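Local coordinates for protein Nab2p (Saccharomyces cerevisiae YJM1574, PDB 5L2L) that binds the poly(A) tails of mRNAs through CCCH zinc fingers, shielding them from the exosome and taking part in tail-length control and nuclear export, at residues F[29-32]-F[36-39]; F[56-61]-F[65-70]; F[7-10]-F[14-17]. All blocks are in the same frame, centred on the assembly; numbering follows the deposited sequence.

Interaction 1: residues F[29-32]-F[36-39]; sequences IMCR and NCTR. With ZN (zinc ion), chain T; nucleotides of chain H.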
loop_
_atom_site.group_PDB
_atom_site.type_symbol
_atom_site.label_atom_id
_atom_site.label_comp_id
_atom_site.label_asym_id
_atom_site.label_seq_id
_atom_site.Cartn_x
_atom_site.Cartn_y
_atom_site.Cartn_z
ATOM N N ILE F 29 -15.405 -2.194 -16.177
ATOM C CA ILE F 29 -15.953 -2.699 -17.433
ATOM C C ILE F 29 -14.958 -3.660 -18.073
ATOM O O ILE F 29 -13.762 -3.358 -18.186
ATOM C CB ILE F 29 -16.291 -1.526 -18.370
ATOM C CG1 ILE F 29 -17.405 -0.666 -17.768
ATOM C CG2 ILE F 29 -16.708 -2.022 -19.767
ATOM C CD1 ILE F 29 -17.657 0.657 -18.508
ATOM N N MET F 30 -15.445 -4.825 -18.508
ATOM C CA MET F 30 -14.566 -5.791 -19.155
ATOM C C MET F 30 -14.359 -5.423 -20.633
ATOM O O MET F 30 -15.305 -5.062 -21.351
ATOM C CB MET F 30 -15.127 -7.208 -18.993
ATOM C CG MET F 30 -15.056 -7.751 -17.513
ATOM S SD MET F 30 -15.698 -9.437 -17.321
ATOM C CE MET F 30 -15.681 -9.622 -15.528
ATOM N N CYS F 31 -13.100 -5.491 -21.076
ATOM C CA CYS F 31 -12.755 -5.088 -22.439
ATOM C C CYS F 31 -13.550 -5.895 -23.462
ATOM O O CYS F 31 -13.646 -7.124 -23.367
ATOM C CB CYS F 31 -11.254 -5.264 -22.687
ATOM S SG CYS F 31 -10.728 -4.711 -24.351
ATOM N N ARG F 32 -14.103 -5.200 -24.465
ATOM C CA ARG F 32 -14.935 -5.858 -25.468
ATOM C C ARG F 32 -14.153 -6.856 -26.313
ATOM O O ARG F 32 -14.768 -7.727 -26.940
ATOM C CB ARG F 32 -15.595 -4.810 -26.375
ATOM C CG ARG F 32 -14.614 -3.880 -27.078
ATOM C CD ARG F 32 -15.301 -3.009 -28.132
ATOM N NE ARG F 32 -16.029 -1.873 -27.559
ATOM C CZ ARG F 32 -15.615 -0.608 -27.579
ATOM N NH1 ARG F 32 -14.460 -0.276 -28.145
ATOM N NH2 ARG F 32 -16.363 0.340 -27.030
ATOM N N ASN F 36 -8.165 -11.292 -26.391
ATOM C CA ASN F 36 -7.550 -10.993 -27.677
ATOM C C ASN F 36 -7.137 -9.528 -27.825
ATOM O O ASN F 36 -6.617 -9.152 -28.884
ATOM C CB ASN F 36 -8.513 -11.384 -28.798
ATOM C CG ASN F 36 -8.780 -12.872 -28.824
ATOM O OD1 ASN F 36 -7.875 -13.675 -28.592
ATOM N ND2 ASN F 36 -10.027 -13.253 -29.089
ATOM N N CYS F 37 -7.333 -8.700 -26.800
ATOM C CA CYS F 37 -6.937 -7.293 -26.872
ATOM C C CYS F 37 -5.418 -7.156 -26.892
ATOM O O CYS F 37 -4.731 -7.696 -26.016
ATOM C CB CYS F 37 -7.505 -6.518 -25.680
ATOM S SG CYS F 37 -7.116 -4.741 -25.720
ATOM N N THR F 38 -4.886 -6.415 -27.878
ATOM C CA THR F 38 -3.445 -6.202 -27.988
ATOM C C THR F 38 -3.003 -4.755 -27.744
ATOM O O THR F 38 -1.852 -4.415 -28.050
ATOM C CB THR F 38 -2.940 -6.646 -29.363
ATOM O OG1 THR F 38 -3.671 -5.964 -30.382
ATOM C CG2 THR F 38 -3.098 -8.130 -29.549
ATOM N N ARG F 39 -3.870 -3.897 -27.207
ATOM C CA ARG F 39 -3.496 -2.515 -26.901
ATOM C C ARG F 39 -2.766 -2.460 -25.561
ATOM O O ARG F 39 -3.350 -2.761 -24.515
ATOM C CB ARG F 39 -4.730 -1.610 -26.881
ATOM C CG ARG F 39 -4.407 -0.180 -26.447
ATOM C CD ARG F 39 -5.579 0.798 -26.538
ATOM N NE ARG F 39 -5.162 2.086 -25.999
ATOM C CZ ARG F 39 -5.805 3.244 -26.135
ATOM N NH1 ARG F 39 -6.949 3.333 -26.814
ATOM N NH2 ARG F 39 -5.272 4.330 -25.584
HETATM ZN ZN ZN T . -8.457 -4.163 -23.881
ATOM P P A H 11 -15.215 5.144 -27.137
ATOM O OP1 A H 11 -15.403 3.949 -28.005
ATOM O OP2 A H 11 -15.443 6.511 -27.654
ATOM O "O5'" A H 11 -16.156 4.954 -25.872
ATOM C "C5'" A H 11 -17.540 4.665 -26.022
ATOM C "C4'" A H 11 -18.051 3.836 -24.874
ATOM O "O4'" A H 11 -17.437 2.518 -24.935
ATOM C "C3'" A H 11 -17.717 4.388 -23.494
ATOM O "O3'" A H 11 -18.734 3.997 -22.570
ATOM C "C2'" A H 11 -16.404 3.678 -23.168
ATOM O "O2'" A H 11 -16.096 3.616 -21.793
ATOM C "C1'" A H 11 -16.652 2.296 -23.770
ATOM N N9 A H 11 -15.447 1.569 -24.187
ATOM C C8 A H 11 -14.374 2.040 -24.905
ATOM N N7 A H 11 -13.461 1.133 -25.172
ATOM C C5 A H 11 -13.976 -0.023 -24.598
ATOM C C6 A H 11 -13.495 -1.342 -24.535
ATOM N N6 A H 11 -12.324 -1.740 -25.042
ATOM N N1 A H 11 -14.254 -2.255 -23.897
ATOM C C2 A H 11 -15.422 -1.867 -23.373
ATOM N N3 A H 11 -15.983 -0.662 -23.362
ATOM C C4 A H 11 -15.204 0.227 -24.010
ATOM P P A H 10 -11.509 9.928 -24.589
ATOM O OP1 A H 10 -10.426 10.940 -24.634
ATOM O OP2 A H 10 -12.910 10.359 -24.825
ATOM O "O5'" A H 10 -11.131 8.766 -25.607
ATOM C "C5'" A H 10 -12.005 8.380 -26.663
ATOM C "C4'" A H 10 -12.107 6.879 -26.779
ATOM O "O4'" A H 10 -10.830 6.277 -26.412
ATOM C "C3'" A H 10 -13.155 6.230 -25.876
ATOM O "O3'" A H 10 -13.723 5.093 -26.534
ATOM C "C2'" A H 10 -12.321 5.763 -24.683
ATOM O "O2'" A H 10 -12.905 4.720 -23.933
ATOM C "C1'" A H 10 -11.042 5.320 -25.383
ATOM N N9 A H 10 -9.848 5.254 -24.528
ATOM C C8 A H 10 -9.159 6.291 -23.956
ATOM N N7 A H 10 -8.124 5.924 -23.244
ATOM C C5 A H 10 -8.120 4.537 -23.329
ATOM C C6 A H 10 -7.260 3.551 -22.801
ATOM N N6 A H 10 -6.197 3.799 -22.026
ATOM N N1 A H 10 -7.538 2.261 -23.087
ATOM C C2 A H 10 -8.598 1.991 -23.872
ATOM N N3 A H 10 -9.465 2.830 -24.439
ATOM C C4 A H 10 -9.175 4.107 -24.124
#

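Interaction 2: residues F[56-61]-F[65-70]; sequences VNCKNI and FRHPPG. With ZN (zinc ion), chain U; nucleotides of chain G.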
loop_
_atom_site.group_PDB
_atom_site.type_symbol
_atom_site.label_atom_id
_atom_site.label_comp_id
_atom_site.label_asym_id
_atom_site.label_seq_id
_atom_site.Cartn_x
_atom_site.Cartn_y
_atom_site.Cartn_z
ATOM N N VAL F 56 -16.291 -21.831 -7.955
ATOM C CA VAL F 56 -17.593 -21.750 -8.585
ATOM C C VAL F 56 -18.554 -20.867 -7.794
ATOM O O VAL F 56 -19.548 -20.390 -8.350
ATOM C CB VAL F 56 -18.163 -23.164 -8.784
ATOM C CG1 VAL F 56 -18.541 -23.797 -7.442
ATOM C CG2 VAL F 56 -19.343 -23.124 -9.743
ATOM N N ASN F 57 -18.264 -20.614 -6.517
ATOM C CA ASN F 57 -19.123 -19.817 -5.651
ATOM C C ASN F 57 -18.792 -18.322 -5.639
ATOM O O ASN F 57 -19.433 -17.571 -4.891
ATOM C CB ASN F 57 -19.049 -20.376 -4.228
ATOM C CG ASN F 57 -19.541 -21.815 -4.144
ATOM O OD1 ASN F 57 -18.841 -22.705 -3.670
ATOM N ND2 ASN F 57 -20.741 -22.047 -4.634
ATOM N N CYS F 58 -17.852 -17.860 -6.462
ATOM C CA CYS F 58 -17.496 -16.439 -6.478
ATOM C C CYS F 58 -18.662 -15.585 -6.970
ATOM O O CYS F 58 -19.211 -15.841 -8.044
ATOM C CB CYS F 58 -16.282 -16.218 -7.384
ATOM S SG CYS F 58 -15.724 -14.478 -7.514
ATOM N N LYS F 59 -19.016 -14.545 -6.199
ATOM C CA LYS F 59 -20.147 -13.679 -6.531
ATOM C C LYS F 59 -19.746 -12.237 -6.859
ATOM O O LYS F 59 -20.626 -11.383 -7.027
ATOM C CB LYS F 59 -21.170 -13.697 -5.391
ATOM C CG LYS F 59 -21.846 -15.055 -5.175
ATOM C CD LYS F 59 -22.615 -15.528 -6.397
ATOM C CE LYS F 59 -23.339 -16.860 -6.140
ATOM N NZ LYS F 59 -24.050 -17.335 -7.359
ATOM N N ASN F 60 -18.450 -11.947 -6.968
ATOM C CA ASN F 60 -17.965 -10.626 -7.374
ATOM C C ASN F 60 -18.123 -10.490 -8.887
ATOM O O ASN F 60 -17.363 -11.099 -9.642
ATOM C CB ASN F 60 -16.505 -10.455 -6.951
ATOM C CG ASN F 60 -15.850 -9.200 -7.547
ATOM O OD1 ASN F 60 -16.524 -8.309 -8.058
ATOM N ND2 ASN F 60 -14.521 -9.150 -7.489
ATOM N N ILE F 61 -19.104 -9.698 -9.344
ATOM C CA ILE F 61 -19.404 -9.660 -10.780
ATOM C C ILE F 61 -18.256 -9.065 -11.599
ATOM O O ILE F 61 -18.198 -9.273 -12.825
ATOM C CB ILE F 61 -20.713 -8.895 -11.091
ATOM C CG1 ILE F 61 -20.615 -7.401 -10.760
ATOM C CG2 ILE F 61 -21.920 -9.543 -10.388
ATOM C CD1 ILE F 61 -21.685 -6.589 -11.471
ATOM N N PHE F 65 -10.498 -13.291 -12.465
ATOM C CA PHE F 65 -9.816 -14.583 -12.354
ATOM C C PHE F 65 -10.617 -15.686 -13.078
ATOM O O PHE F 65 -11.774 -15.492 -13.472
ATOM C CB PHE F 65 -9.588 -14.943 -10.866
ATOM C CG PHE F 65 -8.572 -14.050 -10.160
ATOM C CD1 PHE F 65 -7.209 -14.371 -10.167
ATOM C CD2 PHE F 65 -8.981 -12.911 -9.470
ATOM C CE1 PHE F 65 -6.275 -13.553 -9.536
ATOM C CE2 PHE F 65 -8.046 -12.095 -8.822
ATOM C CZ PHE F 65 -6.686 -12.419 -8.862
ATOM N N ARG F 66 -9.983 -16.858 -13.281
ATOM C CA ARG F 66 -10.643 -17.977 -13.969
ATOM C C ARG F 66 -11.602 -18.722 -13.045
ATOM O O ARG F 66 -11.264 -19.047 -11.906
ATOM C CB ARG F 66 -9.626 -18.985 -14.516
ATOM C CG ARG F 66 -8.773 -18.515 -15.685
ATOM C CD ARG F 66 -8.030 -19.706 -16.340
ATOM N NE ARG F 66 -7.108 -20.343 -15.396
ATOM C CZ ARG F 66 -5.784 -20.302 -15.469
ATOM N NH1 ARG F 66 -5.176 -19.669 -16.465
ATOM N NH2 ARG F 66 -5.054 -20.905 -14.542
ATOM N N HIS F 67 -12.794 -19.039 -13.559
ATOM C CA HIS F 67 -13.784 -19.775 -12.773
ATOM C C HIS F 67 -14.180 -21.084 -13.446
ATOM O O HIS F 67 -14.123 -21.200 -14.675
ATOM C CB HIS F 67 -15.049 -18.936 -12.546
ATOM C CG HIS F 67 -14.781 -17.636 -11.854
ATOM N ND1 HIS F 67 -14.565 -16.462 -12.542
ATOM C CD2 HIS F 67 -14.629 -17.335 -10.540
ATOM C CE1 HIS F 67 -14.308 -15.492 -11.682
ATOM N NE2 HIS F 67 -14.335 -15.991 -10.464
ATOM N N PRO F 68 -14.599 -22.082 -12.667
ATOM C CA PRO F 68 -15.122 -23.313 -13.250
ATOM C C PRO F 68 -16.410 -23.055 -14.008
ATOM O O PRO F 68 -17.101 -22.056 -13.761
ATOM C CB PRO F 68 -15.384 -24.206 -12.026
ATOM C CG PRO F 68 -14.574 -23.656 -10.950
ATOM C CD PRO F 68 -14.489 -22.184 -11.200
ATOM N N PRO F 69 -16.781 -23.944 -14.922
ATOM C CA PRO F 69 -18.086 -23.811 -15.566
ATOM C C PRO F 69 -19.170 -24.018 -14.524
ATOM O O PRO F 69 -18.963 -24.686 -13.512
ATOM C CB PRO F 69 -18.079 -24.920 -16.622
ATOM C CG PRO F 69 -17.096 -25.942 -16.093
ATOM C CD PRO F 69 -16.076 -25.181 -15.304
ATOM N N GLY F 70 -20.318 -23.403 -14.741
ATOM C CA GLY F 70 -21.418 -23.557 -13.805
ATOM C C GLY F 70 -21.550 -22.443 -12.792
ATOM O O GLY F 70 -22.534 -22.418 -12.042
HETATM ZN ZN ZN U . -13.784 -14.880 -8.767
ATOM P P A G 5 -2.687 -11.619 -2.193
ATOM O OP1 A G 5 -2.818 -12.900 -1.471
ATOM O OP2 A G 5 -2.258 -11.641 -3.605
ATOM O "O5'" A G 5 -4.124 -10.945 -2.074
ATOM C "C5'" A G 5 -4.355 -9.597 -2.498
ATOM C "C4'" A G 5 -5.775 -9.408 -2.983
ATOM O "O4'" A G 5 -5.959 -10.097 -4.261
ATOM C "C3'" A G 5 -6.857 -9.950 -2.060
ATOM O "O3'" A G 5 -8.019 -9.138 -2.192
ATOM C "C2'" A G 5 -7.104 -11.345 -2.633
ATOM O "O2'" A G 5 -8.356 -11.927 -2.315
ATOM C "C1'" A G 5 -6.959 -11.096 -4.133
ATOM N N9 A G 5 -6.530 -12.298 -4.868
ATOM C C8 A G 5 -5.253 -12.750 -5.050
ATOM N N7 A G 5 -5.155 -13.878 -5.717
ATOM C C5 A G 5 -6.481 -14.213 -5.985
ATOM C C6 A G 5 -7.076 -15.289 -6.667
ATOM N N6 A G 5 -6.369 -16.280 -7.218
ATOM N N1 A G 5 -8.429 -15.332 -6.743
ATOM C C2 A G 5 -9.125 -14.323 -6.200
ATOM N N3 A G 5 -8.672 -13.243 -5.553
ATOM C C4 A G 5 -7.334 -13.246 -5.467
#

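Interaction 3: residues F[7-10]-F[14-17]; sequences EQCK and HCTN. With ZN (zinc ion), chain S; nucleotides of chain G; nucleotides of chain C.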
loop_
_atom_site.group_PDB
_atom_site.type_symbol
_atom_site.label_atom_id
_atom_site.label_comp_id
_atom_site.label_asym_id
_atom_site.label_seq_id
_atom_site.Cartn_x
_atom_site.Cartn_y
_atom_site.Cartn_z
ATOM N N GLU F 7 -0.165 -9.468 -20.417
ATOM C CA GLU F 7 -0.797 -10.175 -19.311
ATOM C C GLU F 7 -1.305 -9.195 -18.258
ATOM O O GLU F 7 -0.677 -8.168 -17.982
ATOM C CB GLU F 7 0.184 -11.152 -18.677
ATOM C CG GLU F 7 0.467 -12.352 -19.540
ATOM C CD GLU F 7 0.808 -13.576 -18.717
ATOM O OE1 GLU F 7 1.859 -13.559 -18.036
ATOM O OE2 GLU F 7 0.011 -14.545 -18.731
ATOM N N GLN F 8 -2.454 -9.526 -17.672
ATOM C CA GLN F 8 -3.125 -8.646 -16.720
ATOM C C GLN F 8 -2.492 -8.690 -15.326
ATOM O O GLN F 8 -2.325 -9.768 -14.750
ATOM C CB GLN F 8 -4.598 -9.052 -16.603
ATOM C CG GLN F 8 -5.473 -7.971 -16.022
ATOM C CD GLN F 8 -5.663 -6.829 -17.007
ATOM O OE1 GLN F 8 -5.584 -7.028 -18.222
ATOM N NE2 GLN F 8 -5.877 -5.641 -16.500
ATOM N N CYS F 9 -2.180 -7.511 -14.765
ATOM C CA CYS F 9 -1.748 -7.427 -13.366
ATOM C C CYS F 9 -2.891 -7.802 -12.432
ATOM O O CYS F 9 -3.969 -7.213 -12.506
ATOM C CB CYS F 9 -1.281 -6.015 -13.019
ATOM S SG CYS F 9 -0.666 -5.905 -11.297
ATOM N N LYS F 10 -2.646 -8.756 -11.518
ATOM C CA LYS F 10 -3.717 -9.212 -10.634
ATOM C C LYS F 10 -4.075 -8.213 -9.538
ATOM O O LYS F 10 -5.125 -8.387 -8.902
ATOM C CB LYS F 10 -3.365 -10.568 -10.001
ATOM C CG LYS F 10 -2.184 -10.550 -9.029
ATOM C CD LYS F 10 -1.806 -11.954 -8.515
ATOM C CE LYS F 10 -2.825 -12.441 -7.524
ATOM N NZ LYS F 10 -2.571 -13.829 -6.980
ATOM N N HIS F 14 -4.412 -1.278 -7.171
ATOM C CA HIS F 14 -3.740 -1.406 -5.888
ATOM C C HIS F 14 -2.347 -2.002 -6.018
ATOM O O HIS F 14 -1.732 -2.349 -5.003
ATOM C CB HIS F 14 -4.618 -2.227 -4.936
ATOM C CG HIS F 14 -6.021 -1.722 -4.880
ATOM N ND1 HIS F 14 -6.338 -0.490 -4.356
ATOM C CD2 HIS F 14 -7.178 -2.244 -5.353
ATOM C CE1 HIS F 14 -7.636 -0.283 -4.484
ATOM N NE2 HIS F 14 -8.167 -1.332 -5.090
ATOM N N CYS F 15 -1.824 -2.107 -7.239
ATOM C CA CYS F 15 -0.438 -2.537 -7.431
ATOM C C CYS F 15 0.530 -1.461 -6.942
ATOM O O CYS F 15 0.385 -0.290 -7.290
ATOM C CB CYS F 15 -0.189 -2.842 -8.908
ATOM S SG CYS F 15 1.508 -3.452 -9.259
ATOM N N THR F 16 1.524 -1.852 -6.136
ATOM C CA THR F 16 2.550 -0.924 -5.656
ATOM C C THR F 16 3.976 -1.358 -6.031
ATOM O O THR F 16 4.947 -0.853 -5.459
ATOM C CB THR F 16 2.429 -0.724 -4.141
ATOM O OG1 THR F 16 2.613 -1.973 -3.444
ATOM C CG2 THR F 16 1.059 -0.125 -3.786
ATOM N N ASN F 17 4.119 -2.265 -6.995
ATOM C CA ASN F 17 5.420 -2.610 -7.587
ATOM C C ASN F 17 5.797 -1.552 -8.626
ATOM O O ASN F 17 5.230 -1.518 -9.722
ATOM C CB ASN F 17 5.340 -4.002 -8.215
ATOM C CG ASN F 17 6.648 -4.440 -8.879
ATOM O OD1 ASN F 17 7.674 -3.755 -8.779
ATOM N ND2 ASN F 17 6.608 -5.602 -9.558
HETATM ZN ZN ZN S . 1.084 -4.338 -11.412
ATOM P P A G 4 2.627 -13.429 -2.747
ATOM O OP1 A G 4 1.772 -14.622 -2.554
ATOM O OP2 A G 4 3.233 -13.109 -4.063
ATOM O "O5'" A G 4 1.778 -12.124 -2.388
ATOM C "C5'" A G 4 1.171 -11.991 -1.129
ATOM C "C4'" A G 4 0.662 -10.599 -0.897
ATOM O "O4'" A G 4 1.708 -9.627 -1.148
ATOM C "C3'" A G 4 -0.494 -10.132 -1.768
ATOM O "O3'" A G 4 -1.744 -10.646 -1.317
ATOM C "C2'" A G 4 -0.395 -8.616 -1.604
ATOM O "O2'" A G 4 -0.952 -8.227 -0.350
ATOM C "C1'" A G 4 1.126 -8.409 -1.576
ATOM N N9 A G 4 1.657 -8.056 -2.910
ATOM C C8 A G 4 2.436 -8.817 -3.752
ATOM N N7 A G 4 2.759 -8.209 -4.880
ATOM C C5 A G 4 2.131 -6.970 -4.786
ATOM C C6 A G 4 2.056 -5.865 -5.653
ATOM N N6 A G 4 2.626 -5.813 -6.849
ATOM N N1 A G 4 1.356 -4.775 -5.243
ATOM C C2 A G 4 0.764 -4.809 -4.034
ATOM N N3 A G 4 0.747 -5.801 -3.138
ATOM C C4 A G 4 1.465 -6.858 -3.570
ATOM P P A C 4 7.879 -9.606 -6.157
ATOM O OP1 A C 4 9.273 -9.698 -6.641
ATOM O OP2 A C 4 7.369 -10.487 -5.090
ATOM O "O5'" A C 4 7.677 -8.151 -5.517
ATOM C "C5'" A C 4 7.726 -7.001 -6.333
ATOM C "C4'" A C 4 7.188 -5.771 -5.648
ATOM O "O4'" A C 4 5.848 -5.999 -5.149
ATOM C "C3'" A C 4 7.962 -5.233 -4.444
ATOM O "O3'" A C 4 9.056 -4.425 -4.849
ATOM C "C2'" A C 4 6.898 -4.410 -3.728
ATOM O "O2'" A C 4 6.756 -3.152 -4.381
ATOM C "C1'" A C 4 5.636 -5.243 -3.979
ATOM N N9 A C 4 5.323 -6.169 -2.859
ATOM C C8 A C 4 5.370 -7.547 -2.858
ATOM N N7 A C 4 5.019 -8.104 -1.722
ATOM C C5 A C 4 4.721 -7.016 -0.909
ATOM C C6 A C 4 4.289 -6.927 0.440
ATOM N N6 A C 4 4.093 -8.002 1.223
ATOM N N1 A C 4 4.064 -5.698 0.966
ATOM C C2 A C 4 4.288 -4.636 0.171
ATOM N N3 A C 4 4.682 -4.581 -1.119
ATOM C C4 A C 4 4.894 -5.821 -1.602
ATOM P P A C 3 7.190 -12.238 -12.598
ATOM O OP1 A C 3 7.504 -11.009 -13.378
ATOM O OP2 A C 3 7.602 -13.568 -13.124
ATOM O "O5'" A C 3 7.762 -12.079 -11.113
ATOM C "C5'" A C 3 8.385 -10.868 -10.680
ATOM C "C4'" A C 3 7.446 -10.026 -9.848
ATOM O "O4'" A C 3 6.208 -9.848 -10.606
ATOM C "C3'" A C 3 7.048 -10.646 -8.500
ATOM O "O3'" A C 3 6.910 -9.637 -7.470
ATOM C "C2'" A C 3 5.697 -11.303 -8.824
ATOM O "O2'" A C 3 4.847 -11.483 -7.712
ATOM C "C1'" A C 3 5.109 -10.323 -9.847
ATOM N N9 A C 3 4.083 -10.886 -10.750
ATOM C C8 A C 3 4.076 -12.052 -11.490
ATOM N N7 A C 3 2.966 -12.251 -12.188
ATOM C C5 A C 3 2.165 -11.140 -11.897
ATOM C C6 A C 3 0.862 -10.725 -12.300
ATOM N N6 A C 3 0.055 -11.381 -13.138
ATOM N N1 A C 3 0.386 -9.558 -11.805
ATOM C C2 A C 3 1.165 -8.859 -10.972
ATOM N N3 A C 3 2.384 -9.136 -10.519
ATOM C C4 A C 3 2.847 -10.304 -11.012
#

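Interaction 1: residues F[29-32]-F[36-39]
The guanidinium groups of Arg32 and Arg39 each lie across an adenine of the same RNA strand, chain H. Arg32 covers A11, with adenine C5 3.3 Å above the guanidinium plane and shifted toward its rim; its NH1 sits over the N7 side of the base and its NH2 over N9, next to the sugar O4'. Arg39 is placed more squarely over A10, whose N1 stands 3.6 Å above the centre of the guanidinium, with the two planes nearly parallel. The chains reach their bases differently. Arg32 bends at chi3 and folds back over the ring whose edge its own backbone reads, whereas Arg39 runs extended from CG to NE and is further steadied by a salt bridge from NE to Asp41.

At the edge of A11 the reading is done by main chain and sulfur. Arg32 N donates to adenine N1 over 3.0 Å, and adenine N6 donates to Cys31 SG at 3.4 Å with an N-H...S angle of 161°. Ile29 closes the C2 side, its CG2 3.8 Å from A11 C2.

Cys31 and Cys37 meet chiefly at their sulfurs, the two SG atoms 3.9 Å apart because both bind the same zinc; Cys31 SG is 2.4 Å from the metal. In each cysteine SG is anti to the backbone N (chi1 -177° and -178°), which turns both sulfurs inward. Cys42 and His46 complete the zinc site of this CCCH finger, the sixth of the protein.

Chemically, a zinc-bound thiolate would remain electron-rich enough to accept the amino N-H of A11. Together with an N-H offered to N1, this is consistent with a pocket selective for adenine, since guanine presents the reverse donor and acceptor there.

Interaction 2: residues F[56-61]-F[65-70]
This is a metal-centred contact at the surface of the seventh CCCH zinc finger of the protein, joining the second cysteine of the motif to its closing histidine. Cys58 SG binds zinc at 2.3 Å and His67 NE2 at 2.1 Å, which brings that SG and NE2 to 3.6 Å; Cys52 and Cys63 supply the other two ligands. The sulfur meets the imidazole obliquely. His67 holds its CG anti to the carbonyl carbon (chi1 -58°), swinging the ring from the 65-70 chain toward Cys58 so that NE2 faces the metal.

Beyond the zinc, the two segments pack against each other at Val56 and Pro68. The ring of Pro68 comes up beside the short 3-10 segment at Val56, its CG 4.2 Å from Val56 CB, and its CD packs against the backbone N of Val56.

On the RNA side, Phe65 lays one face nearly parallel to the adenine of A5 in chain G, with A5 C6 3.4 Å above the phenyl plane and displaced toward the rim. With an alanine here the platform is gone, and the A5 base is likely to be left uncovered on that side and freer to tilt. Arg66, next along, points its guanidinium to a salt bridge with Asp51.

The segment ends at Gly70, whose positive phi (97°) would press any side chain against the carbonyl O of Pro69; Val56 CG2 reaches the carbonyl C of Gly70 at 3.8 Å.

Interaction 3: residues F[7-10]-F[14-17]
Cys15 SG is gripped by three partners: the zinc at 2.4 Å, the amino N6 of A4 in chain G at 3.6 Å, and, weakly, the backbone N-H of Asn17. A straight bond beside it completes the reading of that base, Thr16 N donating to A4 N1 at an angle of 171°. The Thr16 hydroxyl takes the position between backbone N and carbonyl carbon (chi1 61°), which brings OG1 within 3.4 Å of A4 C2.

Across the metal, Cys9 SG lies 3.9 Å from Cys15 SG, and its flank reads a different strand. Lys10 N donates to N1 of A3 in chain C over 3.1 Å, while that base's N6 donates to Gln8 O. The next nucleotide of chain C, A4, lays its sugar against Asn17 and makes a weak bond from O2' to Thr16 O.

His14 stacks on His14 of a second subunit, and Thr16 packs on Thr16 of a third. Cys20 and His24 finish the zinc shell. The whole is a CCCH zinc finger of the Nab2 type, here bridging two RNA strands by adenine-edge recognition from loops beside the metal.

In the fold
The three contacts lie in three successive zinc fingers, each pinned by its own metal and each facing adenines. Interactions 1 and 3 have centres about 16 Å apart and their nearest atoms about 7 Å apart; yet Gln8 OE1 of interaction 3 is hydrogen-bonded to ND1 of His46, a zinc ligand of the finger that holds interaction 1. Interaction 2 touches both others: Met30 CE packs 3.7 Å from Ile61 O, and Phe65 CZ lies 4.0 Å from Lys10 CB, although the centres of interactions 2 and 3 are about 20 Å apart. Chain G serves interactions 2 and 3, through A5 and A4; chain C also meets interaction 3, and chain H interaction 1.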